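Local coordinates for sporulation inhibitor of replication protein SirA (Bacillus subtilis, PDB 4TPS) that inhibits the initiation of DNA replication during sporulation, binding domain I of DnaA and preventing excessive chromosome replication, at residues A[82-90]-A[97-105]; A[122-132]-A[139-147]. All blocks are in the same frame, centred on the assembly; numbering follows the deposited sequence.

Contact 1: A[82-90]-A[97-105]; sequences QLDYIYRIA and HATFMMKEH
His97 takes the guanidinium of Arg88 at the edge of its imidazole: Arg88 NH2 donates to His97 ND1 (3.0 Å), close to the ring plane but tilted from the guanidinium plane, and the two flat groups stand 76° apart. The bend in the arginine at chi2 (73°) turns its end forward along the strand toward Ala90 and across to His97, bringing one guanidinium face against His97 CB, while the methyl of Ala90 packs near His97 ND1. On the opposite face, Ala98 sets its small CB 4.0 Å from Ile89 CG1, and their backbones exchange two hydrogen bonds. Thr99 returns to the face of Arg88; its OG1 lies 3.3 Å from Arg88 CD, and its CG2 meets Ile86 CG2 alongside. The segments thus form an antiparallel beta hairpin, strands 86-90 and 96-103, within a larger sheet, and residues alternate between a face covered by helices 64-75 and 116-128 and the one bearing Arg88, His97 and Thr99. Phe100 forms the next hydrogen-bonded pair with Tyr87, each N reaching the partner's O at 2.8 Å; Tyr87 OH is engaged by His68 and Lys72 of helix 64-75. Met101 lies beside Ile86, and a turn at chi3 (102°) brings its CE to 3.8 Å from Ile86 CD1. At Met102 the backbone N donates to Tyr85 O (3.1 Å), within the type II' turn Leu83-Ile86, and the extended side chain carries CE to 4.2 Å from Tyr87 CE1. Tyr85 CB and the near side of its ring lie against Met102 O, CB at 3.2 Å.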
loop_
_atom_site.group_PDB
_atom_site.type_symbol
_atom_site.label_atom_id
_atom_site.label_comp_id
_atom_site.label_asym_id
_atom_site.label_seq_id
_atom_site.Cartn_x
_atom_site.Cartn_y
_atom_site.Cartn_z
ATOM N N GLN A 82 3.452 26.297 -12.027
ATOM C CA GLN A 82 2.428 25.419 -11.517
ATOM C C GLN A 82 1.310 25.349 -12.553
ATOM O O GLN A 82 0.799 26.411 -12.995
ATOM C CB GLN A 82 1.870 25.993 -10.198
ATOM C CG GLN A 82 0.784 25.156 -9.587
ATOM C CD GLN A 82 0.001 25.848 -8.502
ATOM O OE1 GLN A 82 0.321 26.971 -8.063
ATOM N NE2 GLN A 82 -1.058 25.175 -8.052
ATOM N N LEU A 83 0.857 24.126 -12.799
ATOM C CA LEU A 83 -0.364 23.847 -13.559
ATOM C C LEU A 83 -1.284 22.940 -12.697
ATOM O O LEU A 83 -1.181 21.751 -12.692
ATOM C CB LEU A 83 -0.034 23.306 -14.964
ATOM C CG LEU A 83 -1.187 22.827 -15.827
ATOM C CD1 LEU A 83 -2.284 23.830 -15.971
ATOM C CD2 LEU A 83 -0.701 22.404 -17.213
ATOM N N ASP A 84 -2.083 23.596 -11.872
ATOM C CA ASP A 84 -2.906 23.002 -10.818
ATOM C C ASP A 84 -2.078 22.054 -9.933
ATOM O O ASP A 84 -1.293 22.500 -9.116
ATOM C CB ASP A 84 -4.124 22.312 -11.415
ATOM C CG ASP A 84 -5.162 21.898 -10.339
ATOM O OD1 ASP A 84 -5.088 22.297 -9.149
ATOM O OD2 ASP A 84 -6.083 21.221 -10.725
ATOM N N TYR A 85 -2.206 20.755 -10.139
ATOM C CA TYR A 85 -1.481 19.768 -9.312
ATOM C C TYR A 85 -0.091 19.383 -9.775
ATOM O O TYR A 85 0.532 18.491 -9.176
ATOM C CB TYR A 85 -2.354 18.518 -9.083
ATOM C CG TYR A 85 -2.774 17.832 -10.334
ATOM C CD1 TYR A 85 -1.989 16.846 -10.874
ATOM C CD2 TYR A 85 -3.994 18.162 -10.982
ATOM C CE1 TYR A 85 -2.358 16.175 -12.023
ATOM C CE2 TYR A 85 -4.357 17.523 -12.152
ATOM C CZ TYR A 85 -3.526 16.519 -12.654
ATOM O OH TYR A 85 -3.821 15.824 -13.777
ATOM N N ILE A 86 0.379 20.021 -10.857
ATOM C CA ILE A 86 1.699 19.803 -11.450
ATOM C C ILE A 86 2.573 21.000 -11.160
ATOM O O ILE A 86 2.170 22.172 -11.385
ATOM C CB ILE A 86 1.595 19.597 -12.973
ATOM C CG1 ILE A 86 0.696 18.424 -13.303
ATOM C CG2 ILE A 86 2.964 19.427 -13.599
ATOM C CD1 ILE A 86 0.205 18.374 -14.738
ATOM N N TYR A 87 3.778 20.719 -10.646
ATOM C CA TYR A 87 4.846 21.699 -10.483
ATOM C C TYR A 87 6.022 21.309 -11.309
ATOM O O TYR A 87 6.392 20.171 -11.340
ATOM C CB TYR A 87 5.248 21.848 -9.011
ATOM C CG TYR A 87 4.216 22.559 -8.134
ATOM C CD1 TYR A 87 3.042 21.939 -7.769
ATOM C CD2 TYR A 87 4.433 23.851 -7.669
ATOM C CE1 TYR A 87 2.129 22.585 -6.976
ATOM C CE2 TYR A 87 3.526 24.498 -6.859
ATOM C CZ TYR A 87 2.362 23.864 -6.535
ATOM O OH TYR A 87 1.460 24.503 -5.725
ATOM N N ARG A 88 6.627 22.274 -11.974
ATOM C CA ARG A 88 7.771 22.007 -12.827
ATOM C C ARG A 88 8.853 23.003 -12.459
ATOM O O ARG A 88 8.583 24.200 -12.361
ATOM C CB ARG A 88 7.348 22.135 -14.334
ATOM C CG ARG A 88 8.471 22.118 -15.360
ATOM C CD ARG A 88 9.074 20.791 -15.544
ATOM N NE ARG A 88 9.829 20.630 -16.797
ATOM C CZ ARG A 88 11.012 21.131 -17.084
ATOM N NH1 ARG A 88 11.497 20.796 -18.253
ATOM N NH2 ARG A 88 11.707 21.920 -16.234
ATOM N N ILE A 89 10.065 22.539 -12.300
ATOM C CA ILE A 89 11.185 23.360 -11.934
ATOM C C ILE A 89 12.377 23.166 -12.847
ATOM O O ILE A 89 12.579 22.106 -13.421
ATOM C CB ILE A 89 11.648 23.127 -10.477
ATOM C CG1 ILE A 89 12.240 21.732 -10.292
ATOM C CG2 ILE A 89 10.493 23.328 -9.524
ATOM C CD1 ILE A 89 12.754 21.488 -8.909
ATOM N N ALA A 90 13.182 24.248 -12.992
ATOM C CA ALA A 90 14.477 24.169 -13.678
ATOM C C ALA A 90 15.531 24.684 -12.691
ATOM O O ALA A 90 15.303 25.686 -12.033
ATOM C CB ALA A 90 14.489 24.944 -14.998
ATOM N N HIS A 97 16.271 19.531 -14.330
ATOM C CA HIS A 97 14.824 19.748 -14.485
ATOM C C HIS A 97 14.061 18.717 -13.683
ATOM O O HIS A 97 14.473 17.588 -13.624
ATOM C CB HIS A 97 14.367 19.605 -15.956
ATOM C CG HIS A 97 15.032 20.546 -16.877
ATOM N ND1 HIS A 97 14.541 21.795 -17.168
ATOM C CD2 HIS A 97 16.175 20.411 -17.571
ATOM C CE1 HIS A 97 15.384 22.413 -17.989
ATOM N NE2 HIS A 97 16.373 21.582 -18.258
ATOM N N ALA A 98 12.924 19.084 -13.140
ATOM C CA ALA A 98 12.049 18.061 -12.487
ATOM C C ALA A 98 10.609 18.487 -12.524
ATOM O O ALA A 98 10.295 19.669 -12.445
ATOM C CB ALA A 98 12.471 17.781 -11.057
ATOM N N THR A 99 9.754 17.488 -12.657
ATOM C CA THR A 99 8.308 17.576 -12.634
ATOM C C THR A 99 7.761 16.837 -11.462
ATOM O O THR A 99 8.169 15.704 -11.242
ATOM C CB THR A 99 7.709 16.980 -13.958
ATOM O OG1 THR A 99 8.385 17.548 -15.106
ATOM C CG2 THR A 99 6.189 17.232 -14.059
ATOM N N PHE A 100 6.805 17.470 -10.775
ATOM C CA PHE A 100 6.112 16.915 -9.572
ATOM C C PHE A 100 4.636 16.913 -9.871
ATOM O O PHE A 100 4.074 17.964 -10.248
ATOM C CB PHE A 100 6.451 17.805 -8.378
ATOM C CG PHE A 100 5.732 17.451 -7.084
ATOM C CD1 PHE A 100 4.445 17.918 -6.847
ATOM C CD2 PHE A 100 6.372 16.705 -6.109
ATOM C CE1 PHE A 100 3.814 17.638 -5.647
ATOM C CE2 PHE A 100 5.720 16.438 -4.930
ATOM C CZ PHE A 100 4.443 16.905 -4.716
ATOM N N MET A 101 3.987 15.760 -9.749
ATOM C CA MET A 101 2.548 15.656 -9.961
ATOM C C MET A 101 1.906 15.007 -8.720
ATOM O O MET A 101 2.321 13.939 -8.300
ATOM C CB MET A 101 2.291 14.745 -11.174
ATOM C CG MET A 101 3.062 15.183 -12.420
ATOM S SD MET A 101 3.118 14.118 -13.888
ATOM C CE MET A 101 1.898 15.030 -14.873
ATOM N N MET A 102 0.890 15.636 -8.148
ATOM C CA MET A 102 0.202 15.040 -7.021
ATOM C C MET A 102 -1.259 14.776 -7.315
ATOM O O MET A 102 -2.003 15.668 -7.688
ATOM C CB MET A 102 0.427 15.871 -5.741
ATOM C CG MET A 102 -0.107 17.225 -5.727
ATOM S SD MET A 102 0.292 17.995 -4.133
ATOM C CE MET A 102 0.033 19.692 -4.678
ATOM N N LYS A 103 -1.684 13.539 -7.053
ATOM C CA LYS A 103 -3.064 13.136 -7.298
ATOM C C LYS A 103 -3.528 12.047 -6.415
ATOM O O LYS A 103 -2.960 10.949 -6.479
ATOM C CB LYS A 103 -3.252 12.677 -8.765
ATOM C CG LYS A 103 -4.696 12.656 -9.243
ATOM C CD LYS A 103 -4.717 12.197 -10.700
ATOM C CE LYS A 103 -6.125 11.893 -11.191
ATOM N NZ LYS A 103 -6.855 13.131 -11.557
ATOM N N GLU A 104 -4.674 12.256 -5.743
ATOM C CA GLU A 104 -5.252 11.212 -4.900
ATOM C C GLU A 104 -4.253 10.656 -3.847
ATOM O O GLU A 104 -3.981 11.349 -2.824
ATOM C CB GLU A 104 -6.018 10.155 -5.771
ATOM C CG GLU A 104 -7.354 10.768 -6.237
ATOM C CD GLU A 104 -7.951 10.199 -7.504
ATOM O OE1 GLU A 104 -8.539 10.988 -8.284
ATOM O OE2 GLU A 104 -7.871 8.974 -7.686
ATOM N N HIS A 105 -3.757 9.434 -4.040
ATOM C CA HIS A 105 -2.844 8.836 -3.101
ATOM C C HIS A 105 -1.470 8.765 -3.657
ATOM O O HIS A 105 -0.630 8.230 -2.994
ATOM C CB HIS A 105 -3.188 7.369 -2.663
ATOM C CG HIS A 105 -4.341 7.244 -1.723
ATOM N ND1 HIS A 105 -4.322 6.347 -0.673
ATOM C CD2 HIS A 105 -5.534 7.879 -1.660
ATOM C CE1 HIS A 105 -5.469 6.404 -0.024
ATOM N NE2 HIS A 105 -6.219 7.331 -0.597
#

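Contact 2: A[122-132]-A[139-147]; sequences FEVLRKVSPCF and SKRYGWLNP
Leu145 lays CD2 over one face of the Phe122 ring in a CH-pi contact, 3.9 Å from the ring centroid, while Tyr11 meets Phe122 edge-to-face. The Trp144 indole turns its edge to the other segment, CZ3 lying 3.4 Å from Cys131 O nearly in the ring plane, and NE1 is hydrogen-bonded to Glu28. Here the last modelled residues, leaving the antiparallel hairpin of strands 132-136 and 141-144, fold back against the C-terminal part of helix 116-128. Leu145 carries the apolar packing: its CD1 touches Phe122 CD1, Leu125 CD1 and Phe132 CB, and its backbone N donates to Phe132 O (3.0 Å). Arg126 CG sits between the backbone N and carbonyl carbon (chi1 79°), and the chain runs extended to NE, carrying the guanidinium edge to Asn146 O, where NH1 donates to a lone pair at 2.7 Å; Glu123 holds the group through a salt bridge. Shortening this arginine to an alanine would probably leave the Asn146 carbonyl without its donor and Glu123 without its arginine mate. Pro147 CG packs on Pro130 CB. A water ties the two segments, donating to Ser129 O and, at 2.7 Å, to Leu145 O, and accepting from Phe132 N.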
loop_
_atom_site.group_PDB
_atom_site.type_symbol
_atom_site.label_atom_id
_atom_site.label_comp_id
_atom_site.label_asym_id
_atom_site.label_seq_id
_atom_site.Cartn_x
_atom_site.Cartn_y
_atom_site.Cartn_z
ATOM N N PHE A 122 11.907 16.251 -2.740
ATOM C CA PHE A 122 12.041 15.287 -1.648
ATOM C C PHE A 122 12.221 16.034 -0.346
ATOM O O PHE A 122 11.753 15.568 0.693
ATOM C CB PHE A 122 13.222 14.306 -1.800
ATOM C CG PHE A 122 13.093 13.301 -2.949
ATOM C CD1 PHE A 122 11.881 12.935 -3.461
ATOM C CD2 PHE A 122 14.233 12.620 -3.402
ATOM C CE1 PHE A 122 11.782 12.021 -4.490
ATOM C CE2 PHE A 122 14.142 11.693 -4.423
ATOM C CZ PHE A 122 12.892 11.352 -4.929
ATOM N N GLU A 123 12.930 17.154 -0.359
ATOM C CA GLU A 123 13.127 17.934 0.873
ATOM C C GLU A 123 11.779 18.505 1.381
ATOM O O GLU A 123 11.525 18.499 2.583
ATOM C CB GLU A 123 14.085 19.094 0.633
ATOM C CG GLU A 123 14.574 19.708 1.909
ATOM C CD GLU A 123 15.686 18.897 2.612
ATOM O OE1 GLU A 123 16.265 19.442 3.573
ATOM O OE2 GLU A 123 15.999 17.729 2.260
ATOM N N VAL A 124 10.898 18.963 0.491
ATOM C CA VAL A 124 9.582 19.436 0.936
ATOM C C VAL A 124 8.801 18.244 1.561
ATOM O O VAL A 124 8.288 18.328 2.675
ATOM C CB VAL A 124 8.820 20.031 -0.237
ATOM C CG1 VAL A 124 7.372 20.335 0.105
ATOM C CG2 VAL A 124 9.526 21.294 -0.745
ATOM N N LEU A 125 8.795 17.131 0.876
ATOM C CA LEU A 125 8.081 15.920 1.315
ATOM C C LEU A 125 8.567 15.408 2.677
ATOM O O LEU A 125 7.769 15.134 3.551
ATOM C CB LEU A 125 8.215 14.799 0.247
ATOM C CG LEU A 125 7.448 15.090 -1.057
ATOM C CD1 LEU A 125 7.802 14.038 -2.094
ATOM C CD2 LEU A 125 5.980 15.102 -0.864
ATOM N N ARG A 126 9.869 15.345 2.873
ATOM C CA ARG A 126 10.420 14.787 4.079
ATOM C C ARG A 126 10.143 15.709 5.272
ATOM O O ARG A 126 10.111 15.233 6.378
ATOM C CB ARG A 126 11.888 14.395 3.926
ATOM C CG ARG A 126 12.878 15.535 4.009
ATOM C CD ARG A 126 14.252 15.075 3.554
ATOM N NE ARG A 126 15.210 16.102 3.949
ATOM C CZ ARG A 126 16.205 15.939 4.820
ATOM N NH1 ARG A 126 16.466 14.769 5.413
ATOM N NH2 ARG A 126 16.976 16.973 5.092
ATOM N N LYS A 127 9.935 17.009 5.030
ATOM C CA LYS A 127 9.540 17.898 6.112
ATOM C C LYS A 127 8.020 17.874 6.416
ATOM O O LYS A 127 7.560 18.324 7.447
ATOM C CB LYS A 127 10.018 19.314 5.769
ATOM C CG LYS A 127 11.547 19.438 5.790
ATOM C CD LYS A 127 11.963 20.798 5.294
ATOM C CE LYS A 127 13.469 20.966 5.219
ATOM N NZ LYS A 127 13.918 22.042 4.254
ATOM N N VAL A 128 7.236 17.333 5.513
ATOM C CA VAL A 128 5.832 17.144 5.728
ATOM C C VAL A 128 5.573 15.869 6.506
ATOM O O VAL A 128 4.726 15.857 7.408
ATOM C CB VAL A 128 5.105 17.114 4.386
ATOM C CG1 VAL A 128 3.659 16.597 4.518
ATOM C CG2 VAL A 128 5.117 18.524 3.789
ATOM N N SER A 129 6.281 14.793 6.166
ATOM C CA SER A 129 6.102 13.511 6.878
ATOM C C SER A 129 7.306 12.632 6.713
ATOM O O SER A 129 7.887 12.627 5.620
ATOM C CB SER A 129 4.880 12.785 6.297
ATOM O OG SER A 129 4.729 11.471 6.822
ATOM N N PRO A 130 7.571 11.742 7.672
ATOM C CA PRO A 130 8.623 10.707 7.527
ATOM C C PRO A 130 8.164 9.459 6.757
ATOM O O PRO A 130 8.970 8.542 6.501
ATOM C CB PRO A 130 8.950 10.341 8.975
ATOM C CG PRO A 130 7.681 10.550 9.701
ATOM C CD PRO A 130 7.024 11.748 9.052
ATOM N N CYS A 131 6.901 9.445 6.348
ATOM C CA CYS A 131 6.285 8.238 5.812
ATOM C C CYS A 131 6.175 8.154 4.300
ATOM O O CYS A 131 5.415 7.270 3.788
ATOM C CB CYS A 131 4.867 8.115 6.379
ATOM S SG CYS A 131 4.923 7.878 8.183
ATOM N N PHE A 132 6.882 9.023 3.560
ATOM C CA PHE A 132 6.857 8.895 2.089
ATOM C C PHE A 132 7.856 7.833 1.667
ATOM O O PHE A 132 9.022 7.858 2.018
ATOM C CB PHE A 132 7.177 10.209 1.406
ATOM C CG PHE A 132 6.066 11.238 1.475
ATOM C CD1 PHE A 132 4.937 11.093 0.670
ATOM C CD2 PHE A 132 6.151 12.315 2.344
ATOM C CE1 PHE A 132 3.939 12.044 0.735
ATOM C CE2 PHE A 132 5.115 13.258 2.436
ATOM C CZ PHE A 132 4.018 13.127 1.626
ATOM N N SER A 139 14.894 1.692 -12.384
ATOM C CA SER A 139 16.268 1.481 -11.888
ATOM C C SER A 139 16.321 0.585 -10.619
ATOM O O SER A 139 17.405 0.235 -10.144
ATOM C CB SER A 139 16.785 2.859 -11.537
ATOM O OG SER A 139 15.984 3.365 -10.430
ATOM N N LYS A 140 15.145 0.294 -10.044
ATOM C CA LYS A 140 15.040 -0.534 -8.793
ATOM C C LYS A 140 15.633 0.217 -7.558
ATOM O O LYS A 140 16.116 -0.367 -6.652
ATOM C CB LYS A 140 15.667 -1.943 -8.973
ATOM C CG LYS A 140 14.977 -3.025 -8.135
ATOM C CD LYS A 140 15.449 -4.465 -8.488
ATOM C CE LYS A 140 14.331 -5.479 -8.439
ATOM N NZ LYS A 140 14.339 -6.041 -7.066
ATOM N N ARG A 141 15.558 1.543 -7.576
ATOM C CA ARG A 141 15.968 2.402 -6.482
ATOM C C ARG A 141 14.730 2.759 -5.689
ATOM O O ARG A 141 13.758 3.222 -6.249
ATOM C CB ARG A 141 16.619 3.706 -6.981
ATOM C CG ARG A 141 17.899 3.485 -7.727
ATOM C CD ARG A 141 18.593 4.747 -8.163
ATOM N NE ARG A 141 18.725 5.783 -7.125
ATOM C CZ ARG A 141 18.082 6.967 -7.134
ATOM N NH1 ARG A 141 17.235 7.333 -8.157
ATOM N NH2 ARG A 141 18.299 7.822 -6.117
ATOM N N TYR A 142 14.741 2.510 -4.393
ATOM C CA TYR A 142 13.582 2.827 -3.574
ATOM C C TYR A 142 13.990 3.030 -2.136
ATOM O O TYR A 142 15.008 2.520 -1.684
ATOM C CB TYR A 142 12.485 1.760 -3.675
ATOM C CG TYR A 142 12.862 0.388 -3.173
ATOM C CD1 TYR A 142 12.699 0.028 -1.839
ATOM C CD2 TYR A 142 13.518 -0.508 -4.003
ATOM C CE1 TYR A 142 13.104 -1.227 -1.392
ATOM C CE2 TYR A 142 13.933 -1.725 -3.560
ATOM C CZ TYR A 142 13.704 -2.089 -2.258
ATOM O OH TYR A 142 14.119 -3.337 -1.793
ATOM N N GLY A 143 13.177 3.785 -1.413
ATOM C CA GLY A 143 13.433 4.018 -0.009
ATOM C C GLY A 143 12.569 5.088 0.592
ATOM O O GLY A 143 11.873 5.815 -0.101
ATOM N N TRP A 144 12.669 5.233 1.914
ATOM C CA TRP A 144 11.960 6.271 2.628
ATOM C C TRP A 144 12.668 7.588 2.351
ATOM O O TRP A 144 13.908 7.623 2.215
ATOM C CB TRP A 144 11.986 6.015 4.149
ATOM C CG TRP A 144 11.331 4.735 4.529
ATOM C CD1 TRP A 144 11.967 3.592 4.930
ATOM C CD2 TRP A 144 9.918 4.450 4.544
ATOM N NE1 TRP A 144 11.027 2.628 5.205
ATOM C CE2 TRP A 144 9.777 3.113 4.953
ATOM C CE3 TRP A 144 8.769 5.203 4.264
ATOM C CZ2 TRP A 144 8.533 2.492 5.078
ATOM C CZ3 TRP A 144 7.517 4.604 4.351
ATOM C CH2 TRP A 144 7.405 3.260 4.775
ATOM N N LEU A 145 11.890 8.652 2.352
ATOM C CA LEU A 145 12.411 9.971 2.394
ATOM C C LEU A 145 12.657 10.327 3.865
ATOM O O LEU A 145 11.754 10.708 4.588
ATOM C CB LEU A 145 11.544 10.980 1.658
ATOM C CG LEU A 145 11.218 10.608 0.215
ATOM C CD1 LEU A 145 10.272 11.621 -0.452
ATOM C CD2 LEU A 145 12.510 10.391 -0.569
ATOM N N ASN A 146 13.903 10.195 4.283
ATOM C CA ASN A 146 14.238 10.242 5.724
ATOM C C ASN A 146 14.464 11.696 6.123
ATOM O O ASN A 146 15.254 12.358 5.460
ATOM C CB ASN A 146 15.514 9.411 5.942
ATOM C CG ASN A 146 15.989 9.382 7.391
ATOM O OD1 ASN A 146 15.421 9.998 8.302
ATOM N ND2 ASN A 146 17.071 8.645 7.602
ATOM N N PRO A 147 13.758 12.194 7.169
ATOM C CA PRO A 147 14.009 13.591 7.671
ATOM C C PRO A 147 15.288 13.841 8.467
ATOM O O PRO A 147 15.906 12.881 8.989
ATOM C CB PRO A 147 12.793 13.905 8.532
ATOM C CG PRO A 147 11.973 12.691 8.590
ATOM C CD PRO A 147 12.550 11.591 7.749
HETATM O O HOH W 1 9.065 10.888 4.133
#

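How the contacts relate
Contact 1 closes before contact 2 opens along the chain, and their centres lie 16 Å apart. Both reach the same antiparallel sheet, where strand 106-113 lies between strand 96-103 of contact 1 and strand 9-16, which in turn pairs with strand 132-136. Helix 116-128 bridges them: Phe121 packs on Ile89, Ala98 and Phe100 of contact 1, while the following turns carry contact 2. The two meet directly where Phe100 CE2 comes to 4.3 Å from Leu125 CD1, and Met67 of helix 64-75 touches both Met102 and Leu125. Within contact 2, Cys131 SG is covalently linked to a beta-mercaptoethanol, probably from the crystallisation liquor.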